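Long-range contacts in flagellar protein FliT (Bordetella bronchiseptica, PDB 3H3M), which probably serves as a cytoplasmic export chaperone in flagellar assembly, as FliT proteins of other bacteria do for the filament-cap protein FliD: residues Q25-L30 / V54-R59; N29-M34 / L85-A90. One frame throughout, in Å; residues are numbered along the deposited sequence.

Contact 1: Q25-L30 / V54-R59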
ATOM      1  N   GLN A  25       1.888   5.531 -12.621  1.00 10.51           N
ATOM      2  CA  GLN A  25       2.788   6.644 -12.339  1.00  9.91           C
ATOM      3  C   GLN A  25       2.121   7.586 -11.339  1.00  8.19           C
ATOM      4  O   GLN A  25       2.707   7.929 -10.332  1.00  7.77           O
ATOM      5  CB  GLN A  25       3.155   7.360 -13.646  1.00 10.40           C
ATOM      6  CG  GLN A  25       4.056   8.548 -13.454  1.00 12.94           C
ATOM      7  CD  GLN A  25       5.426   8.139 -13.038  1.00 15.80           C
ATOM      8  OE1 GLN A  25       6.165   7.578 -13.848  1.00 19.72           O
ATOM      9  NE2 GLN A  25       5.797   8.419 -11.780  1.00 17.98           N
ATOM     10  N   ASP A  26       0.876   7.954 -11.609  1.00  7.15           N
ATOM     11  CA  ASP A  26       0.128   8.857 -10.743  1.00  7.04           C
ATOM     12  C   ASP A  26      -0.032   8.344  -9.345  1.00  5.95           C
ATOM     13  O   ASP A  26      -0.041   9.147  -8.415  1.00  6.18           O
ATOM     14  CB  ASP A  26      -1.259   9.178 -11.324  1.00  7.58           C
ATOM     15  CG  ASP A  26      -1.182   9.952 -12.628  1.00 10.38           C
ATOM     16  OD1 ASP A  26      -0.339  10.871 -12.737  1.00 14.00           O
ATOM     17  OD2 ASP A  26      -1.938   9.627 -13.565  1.00 14.23           O
ATOM     18  N   ILE A  27      -0.220   7.030  -9.198  1.00  5.58           N
ATOM     19  CA  ILE A  27      -0.337   6.389  -7.868  1.00  5.56           C
ATOM     20  C   ILE A  27       1.003   6.373  -7.134  1.00  5.13           C
ATOM     21  O   ILE A  27       1.058   6.601  -5.911  1.00  6.04           O
ATOM     22  CB  ILE A  27      -0.906   4.916  -7.919  1.00  6.24           C
ATOM     23  CG1 ILE A  27      -2.379   4.896  -8.379  1.00  5.67           C
ATOM     24  CG2 ILE A  27      -0.772   4.223  -6.519  1.00  5.45           C
ATOM     25  CD1 ILE A  27      -2.913   3.529  -8.787  1.00  6.63           C
ATOM     26  N   ALA A  28       2.069   6.101  -7.871  1.00  3.66           N
ATOM     27  CA  ALA A  28       3.390   6.252  -7.344  1.00  3.49           C
ATOM     28  C   ALA A  28       3.605   7.705  -6.908  1.00  3.25           C
ATOM     29  O   ALA A  28       4.118   7.967  -5.829  1.00  3.24           O
ATOM     30  CB  ALA A  28       4.436   5.805  -8.372  1.00  3.00           C
ATOM     31  N   ASN A  29       3.172   8.675  -7.703  1.00  3.17           N
ATOM     32  CA  ASN A  29       3.451  10.070  -7.316  1.00  3.00           C
ATOM     33  C   ASN A  29       2.676  10.415  -6.060  1.00  2.00           C
ATOM     34  O   ASN A  29       3.222  11.010  -5.112  1.00  2.00           O
ATOM     35  CB  ASN A  29       3.173  11.063  -8.471  1.00  3.46           C
ATOM     36  CG  ASN A  29       4.135  10.859  -9.664  1.00  5.63           C
ATOM     37  OD1 ASN A  29       5.258  10.340  -9.492  1.00  2.29           O
ATOM     38  ND2 ASN A  29       3.690  11.257 -10.875  1.00  6.21           N
ATOM     39  N   LEU A  30       1.421   9.983  -6.044  1.00  2.00           N
ATOM     40  CA  LEU A  30       0.550  10.217  -4.923  1.00  2.00           C
ATOM     41  C   LEU A  30       1.067   9.556  -3.652  1.00  2.00           C
ATOM     42  O   LEU A  30       1.084  10.173  -2.613  1.00  2.00           O
ATOM     43  CB  LEU A  30      -0.843   9.713  -5.236  1.00  2.00           C
ATOM     44  CG  LEU A  30      -1.807   9.960  -4.098  1.00  2.00           C
ATOM     45  CD1 LEU A  30      -1.918  11.426  -3.719  1.00  2.00           C
ATOM     46  CD2 LEU A  30      -3.141   9.388  -4.481  1.00  2.00           C
ATOM     47  N   VAL A  54      -8.065   6.488  -4.019  1.00 14.15           N
ATOM     48  CA  VAL A  54      -9.172   5.567  -4.305  1.00 14.31           C
ATOM     49  C   VAL A  54      -9.765   5.822  -5.686  1.00 14.04           C
ATOM     50  O   VAL A  54     -10.215   4.897  -6.379  1.00 13.39           O
ATOM     51  CB  VAL A  54     -10.249   5.693  -3.202  1.00 14.66           C
ATOM     52  CG1 VAL A  54     -11.607   5.103  -3.627  1.00 14.97           C
ATOM     53  CG2 VAL A  54      -9.731   5.030  -1.917  1.00 15.04           C
ATOM     54  N   CYS A  55      -9.739   7.088  -6.080  1.00 14.01           N
ATOM     55  CA  CYS A  55     -10.105   7.497  -7.439  1.00 14.54           C
ATOM     56  C   CYS A  55      -9.227   6.824  -8.477  1.00 12.34           C
ATOM     57  O   CYS A  55      -9.700   6.340  -9.493  1.00 12.12           O
ATOM     58  CB  CYS A  55      -9.923   9.016  -7.598  1.00 14.99           C
ATOM     59  SG  CYS A  55     -11.437   9.935  -7.682  1.00 23.15           S
ATOM     60  N   LEU A  56      -7.929   6.852  -8.179  1.00 10.43           N
ATOM     61  CA  LEU A  56      -6.862   6.410  -9.059  1.00  8.46           C
ATOM     62  C   LEU A  56      -6.904   4.883  -9.199  1.00  7.24           C
ATOM     63  O   LEU A  56      -6.674   4.346 -10.272  1.00  7.06           O
ATOM     64  CB  LEU A  56      -5.504   6.915  -8.509  1.00  7.70           C
ATOM     65  CG  LEU A  56      -4.602   7.901  -9.308  1.00  7.47           C
ATOM     66  CD1 LEU A  56      -5.343   8.881 -10.267  1.00  2.87           C
ATOM     67  CD2 LEU A  56      -3.599   8.664  -8.384  1.00  2.00           C
ATOM     68  N   VAL A  57      -7.240   4.201  -8.113  1.00  6.14           N
ATOM     69  CA  VAL A  57      -7.373   2.751  -8.109  1.00  5.52           C
ATOM     70  C   VAL A  57      -8.609   2.334  -8.896  1.00  4.72           C
ATOM     71  O   VAL A  57      -8.532   1.404  -9.668  1.00  3.85           O
ATOM     72  CB  VAL A  57      -7.332   2.206  -6.650  1.00  5.81           C
ATOM     73  CG1 VAL A  57      -7.840   0.759  -6.553  1.00  5.72           C
ATOM     74  CG2 VAL A  57      -5.887   2.365  -6.076  1.00  3.83           C
ATOM     75  N   GLU A  58      -9.713   3.057  -8.747  1.00  5.35           N
ATOM     76  CA  GLU A  58     -10.904   2.804  -9.549  1.00  6.41           C
ATOM     77  C   GLU A  58     -10.561   2.924 -11.041  1.00  7.16           C
ATOM     78  O   GLU A  58     -10.905   2.024 -11.846  1.00  6.06           O
ATOM     79  CB  GLU A  58     -12.071   3.751  -9.181  1.00  7.06           C
ATOM     80  CG  GLU A  58     -12.673   3.567  -7.747  1.00  8.32           C
ATOM     81  N   ARG A  59      -9.857   4.002 -11.405  1.00  7.57           N
ATOM     82  CA  ARG A  59      -9.566   4.267 -12.823  1.00  8.58           C
ATOM     83  C   ARG A  59      -8.655   3.188 -13.358  1.00  8.47           C
ATOM     84  O   ARG A  59      -8.823   2.722 -14.469  1.00  8.91           O
ATOM     85  CB  ARG A  59      -8.914   5.646 -13.035  1.00  9.01           C
ATOM     86  CG  ARG A  59      -9.367   6.323 -14.364  1.00 10.67           C
TER

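Contact 2: N29-M34 / L85-A90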
ATOM      1  N   ASN A  29       3.172   8.675  -7.703  1.00  3.17           N
ATOM      2  CA  ASN A  29       3.451  10.070  -7.316  1.00  3.00           C
ATOM      3  C   ASN A  29       2.676  10.415  -6.060  1.00  2.00           C
ATOM      4  O   ASN A  29       3.222  11.010  -5.112  1.00  2.00           O
ATOM      5  CB  ASN A  29       3.173  11.063  -8.471  1.00  3.46           C
ATOM      6  CG  ASN A  29       4.135  10.859  -9.664  1.00  5.63           C
ATOM      7  OD1 ASN A  29       5.258  10.340  -9.492  1.00  2.29           O
ATOM      8  ND2 ASN A  29       3.690  11.257 -10.875  1.00  6.21           N
ATOM      9  N   LEU A  30       1.421   9.983  -6.044  1.00  2.00           N
ATOM     10  CA  LEU A  30       0.550  10.217  -4.923  1.00  2.00           C
ATOM     11  C   LEU A  30       1.067   9.556  -3.652  1.00  2.00           C
ATOM     12  O   LEU A  30       1.084  10.173  -2.613  1.00  2.00           O
ATOM     13  CB  LEU A  30      -0.843   9.713  -5.236  1.00  2.00           C
ATOM     14  CG  LEU A  30      -1.807   9.960  -4.098  1.00  2.00           C
ATOM     15  CD1 LEU A  30      -1.918  11.426  -3.719  1.00  2.00           C
ATOM     16  CD2 LEU A  30      -3.141   9.388  -4.481  1.00  2.00           C
ATOM     17  N   THR A  31       1.521   8.308  -3.758  1.00  2.00           N
ATOM     18  CA  THR A  31       2.052   7.577  -2.596  1.00  2.00           C
ATOM     19  C   THR A  31       3.340   8.214  -2.073  1.00  2.04           C
ATOM     20  O   THR A  31       3.615   8.140  -0.876  1.00  2.00           O
ATOM     21  CB  THR A  31       2.226   6.060  -2.888  1.00  2.00           C
ATOM     22  OG1 THR A  31       3.076   5.883  -4.024  1.00  2.00           O
ATOM     23  CG2 THR A  31       0.888   5.420  -3.152  1.00  2.00           C
ATOM     24  N   SER A  32       4.093   8.876  -2.963  1.00  2.85           N
ATOM     25  CA  SER A  32       5.279   9.634  -2.563  1.00  3.38           C
ATOM     26  C   SER A  32       4.880  10.915  -1.790  1.00  3.62           C
ATOM     27  O   SER A  32       5.524  11.296  -0.798  1.00  2.60           O
ATOM     28  CB  SER A  32       6.160   9.969  -3.782  1.00  3.89           C
ATOM     29  OG  SER A  32       6.783   8.806  -4.350  1.00  5.28           O
ATOM     30  N   ARG A  33       3.819  11.581  -2.235  1.00  3.98           N
ATOM     31  CA  ARG A  33       3.241  12.681  -1.452  1.00  3.98           C
ATOM     32  C   ARG A  33       2.761  12.162  -0.101  1.00  3.34           C
ATOM     33  O   ARG A  33       2.978  12.810   0.934  1.00  3.02           O
ATOM     34  CB  ARG A  33       2.088  13.362  -2.215  1.00  5.18           C
ATOM     35  CG  ARG A  33       2.556  14.500  -3.140  1.00  7.70           C
ATOM     36  CD  ARG A  33       1.442  15.034  -3.988  1.00 11.27           C
ATOM     37  NE  ARG A  33       1.334  14.224  -5.197  1.00 15.94           N
ATOM     38  CZ  ARG A  33       0.224  14.007  -5.918  1.00 18.25           C
ATOM     39  NH1 ARG A  33      -0.958  14.560  -5.576  1.00 17.43           N
ATOM     40  NH2 ARG A  33       0.306  13.209  -7.008  1.00 17.60           N
HETATM   41  N   MSE A  34       2.152  10.978  -0.061  1.00  2.55           N
HETATM   42  CA  MSE A  34       1.678  10.488   1.242  1.00  2.80           C
HETATM   43  C   MSE A  34       2.852  10.298   2.164  1.00  2.00           C
HETATM   44  O   MSE A  34       2.785  10.650   3.342  1.00  2.00           O
HETATM   45  CB  MSE A  34       0.942   9.178   1.165  1.00  2.77           C
HETATM   46  CG  MSE A  34      -0.231   9.224   0.325  1.00  7.96           C
HETATM   47 SE   MSE A  34      -1.207   7.552   0.591  1.00 19.50          SE
HETATM   48  CE  MSE A  34       0.127   6.269  -0.144  1.00 14.22           C
ATOM     49  N   LEU A  85       4.420   0.070  -3.449  1.00  6.41           N
ATOM     50  CA  LEU A  85       4.450  -0.777  -2.271  1.00  6.96           C
ATOM     51  C   LEU A  85       5.475  -0.276  -1.221  1.00  8.36           C
ATOM     52  O   LEU A  85       5.171  -0.234  -0.032  1.00  9.68           O
ATOM     53  CB  LEU A  85       4.727  -2.227  -2.655  1.00  6.75           C
ATOM     54  CG  LEU A  85       3.684  -2.977  -3.536  1.00  6.25           C
ATOM     55  CD1 LEU A  85       4.206  -4.404  -3.915  1.00  2.71           C
ATOM     56  CD2 LEU A  85       2.264  -3.012  -2.940  1.00  2.00           C
ATOM     57  N   GLU A  86       6.685   0.085  -1.645  1.00  8.99           N
ATOM     58  CA  GLU A  86       7.696   0.625  -0.719  1.00  9.67           C
ATOM     59  C   GLU A  86       7.193   1.890  -0.008  1.00  9.84           C
ATOM     60  O   GLU A  86       7.439   2.110   1.190  1.00 10.34           O
ATOM     61  CB  GLU A  86       8.985   0.987  -1.456  1.00  9.82           C
ATOM     62  CG  GLU A  86       9.879  -0.158  -1.830  1.00 10.68           C
ATOM     63  CD  GLU A  86      11.207   0.312  -2.470  1.00 11.64           C
ATOM     64  OE1 GLU A  86      11.277   1.461  -2.978  1.00 12.03           O
ATOM     65  OE2 GLU A  86      12.172  -0.492  -2.455  1.00 11.32           O
ATOM     66  N   ASN A  87       6.485   2.728  -0.750  1.00  9.74           N
ATOM     67  CA  ASN A  87       5.892   3.929  -0.163  1.00  9.31           C
ATOM     68  C   ASN A  87       4.820   3.637   0.845  1.00  8.72           C
ATOM     69  O   ASN A  87       4.765   4.257   1.916  1.00 10.24           O
ATOM     70  CB  ASN A  87       5.374   4.841  -1.252  1.00  8.92           C
ATOM     71  CG  ASN A  87       6.469   5.618  -1.906  1.00  8.88           C
ATOM     72  OD1 ASN A  87       7.587   5.734  -1.351  1.00  7.61           O
ATOM     73  ND2 ASN A  87       6.172   6.187  -3.096  1.00  8.98           N
ATOM     74  N   ASP A  88       4.010   2.653   0.535  1.00  8.46           N
ATOM     75  CA  ASP A  88       2.940   2.218   1.413  1.00  7.50           C
ATOM     76  C   ASP A  88       3.554   1.691   2.696  1.00  7.08           C
ATOM     77  O   ASP A  88       3.134   2.047   3.799  1.00  6.84           O
ATOM     78  CB  ASP A  88       2.106   1.149   0.698  1.00  8.23           C
ATOM     79  CG  ASP A  88       0.923   1.737  -0.120  1.00 10.59           C
ATOM     80  OD1 ASP A  88       0.892   2.965  -0.329  1.00 15.13           O
ATOM     81  OD2 ASP A  88      -0.018   0.967  -0.515  1.00 15.53           O
ATOM     82  N   ALA A  89       4.591   0.865   2.564  1.00  6.89           N
ATOM     83  CA  ALA A  89       5.271   0.299   3.757  1.00  5.79           C
ATOM     84  C   ALA A  89       5.905   1.399   4.608  1.00  4.81           C
ATOM     85  O   ALA A  89       5.843   1.370   5.828  1.00  4.20           O
ATOM     86  CB  ALA A  89       6.296  -0.723   3.354  1.00  4.55           C
ATOM     87  N   ALA A  90       6.504   2.381   3.937  1.00  4.84           N
ATOM     88  CA  ALA A  90       7.266   3.432   4.611  1.00  4.15           C
ATOM     89  C   ALA A  90       6.315   4.326   5.441  1.00  4.48           C
ATOM     90  O   ALA A  90       6.663   4.713   6.555  1.00  4.55           O
ATOM     91  CB  ALA A  90       8.101   4.228   3.619  1.00  2.00           C
TER

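Contact 1: Q25-L30 / V54-R59
Ile27 and Leu56 have the closest pair of CA atoms, 6.6 Å apart, where helices 20-39 and 43-63 run antiparallel: the N-to-C directions of the two short segments make an angle of 162°, and their axes approach to 10.0 Å. Consecutive in the chain, these helices form an antiparallel helical hairpin of the three-helix bundle. Leu56 carries the contact, reaching across the interface into the groove between Asp26, Ile27 and Leu30, one turn of the facing helix. Its CB lies 3.7 Å from CG1 of Ile27, the two side chains sliding past one another in opposite directions. Farther out, CD2 of Leu56 rests 3.6 Å from the backbone O of Asp26 and 3.8 Å from that residue's CB, so this methyl packs on main chain as much as on side chain. The same CD2 meets CD2 of Leu30 at 4.0 Å, the two leucines meeting at a slant. In Ile27, CG1 stands anti to the carbonyl carbon (chi1 -67°), and chi2 is close to extended; its CD1 thereby comes within 4.2 Å of CG2 of Val57, crossing that side chain at about a right angle. Tyr53, one turn before Val57, also touches Ile27 and Leu30, while Ile84 of helix 72-105 lies against Ile27. No hydrogen bond or ion pair links the two segments. Leu30 N donates to Asp26 O, giving the carbonyl under the leucine methyl a backbone partner. Of the 217 Å² buried over both sides, most belongs to Leu56, Ile27, Leu30 and Val57, so cohesion probably rests mainly on apolar burial.

Contact 2: N29-M34 / L85-A90
Asn87 reaches from helix 72-105 to Thr31 and Ser32, where the two segments run nearly parallel, 19° apart in direction with axes 8.9 Å from each other. Its CB packs against Thr31, 3.8 Å from the threonine CB. CG, anti to the carbonyl carbon, carries the amide over the Thr31-Ser32 backbone and lies 3.9 Å from Thr31 O. At the tip, ND2 gives two hydrogen bonds: one to Thr31 OG1 at 3.2 Å, nearly straight at 170° and almost in the amide plane, the other to Ser32 OG at 3.0 Å, more bent at 131° and tilted from that plane. Two bonds from one nitrogen should restrict rotation of the amide. Both hydroxyls also bond back to their own helix: Thr31 OG1 shares its bonding between Ile27 O, the stronger partner, and Ala28 O, and Ser32 OG bonds to Ala28 O, which should help to orient the acceptors. Beside this network, Asp88 OD1 lies 3.4 Å from the CE methyl of Met34, a selenomethionine whose chain bends at chi3, and 3.7 Å from Thr31 CG2; it also makes a long, weak ion pair with Arg92 NH1 of the second subunit. This buried, largely polar contact lies near the chain centre, between helices 20-39 and 72-105 of the helical bundle. Tyr53 of helix 43-63 touches both Thr31 and Asp88, and Glu86 forms a salt bridge with Arg61 of the second subunit.

How the contacts relate
Both contacts are buried and use helix 20-39, with centres about 11 Å apart; their segments overlap at Asn29 and Leu30, of which Leu30 takes part in contact 1. Contact 1 pairs that helix with 43-63 in antiparallel fashion; contact 2 pairs it with 72-105 in a nearly parallel one and brings the axes closer. Together they put the first helix against both others, as expected of an up-down-up three-helix bundle. Chemistry separates them: contact 1 is mainly apolar and has no cross-segment hydrogen bond, whereas contact 2, closer to the chain centre, buries less area but places an amide and two hydroxyls in a bonded network. Contact 2 also adjoins the second subunit, through residues of segments 29-34 and 85-90.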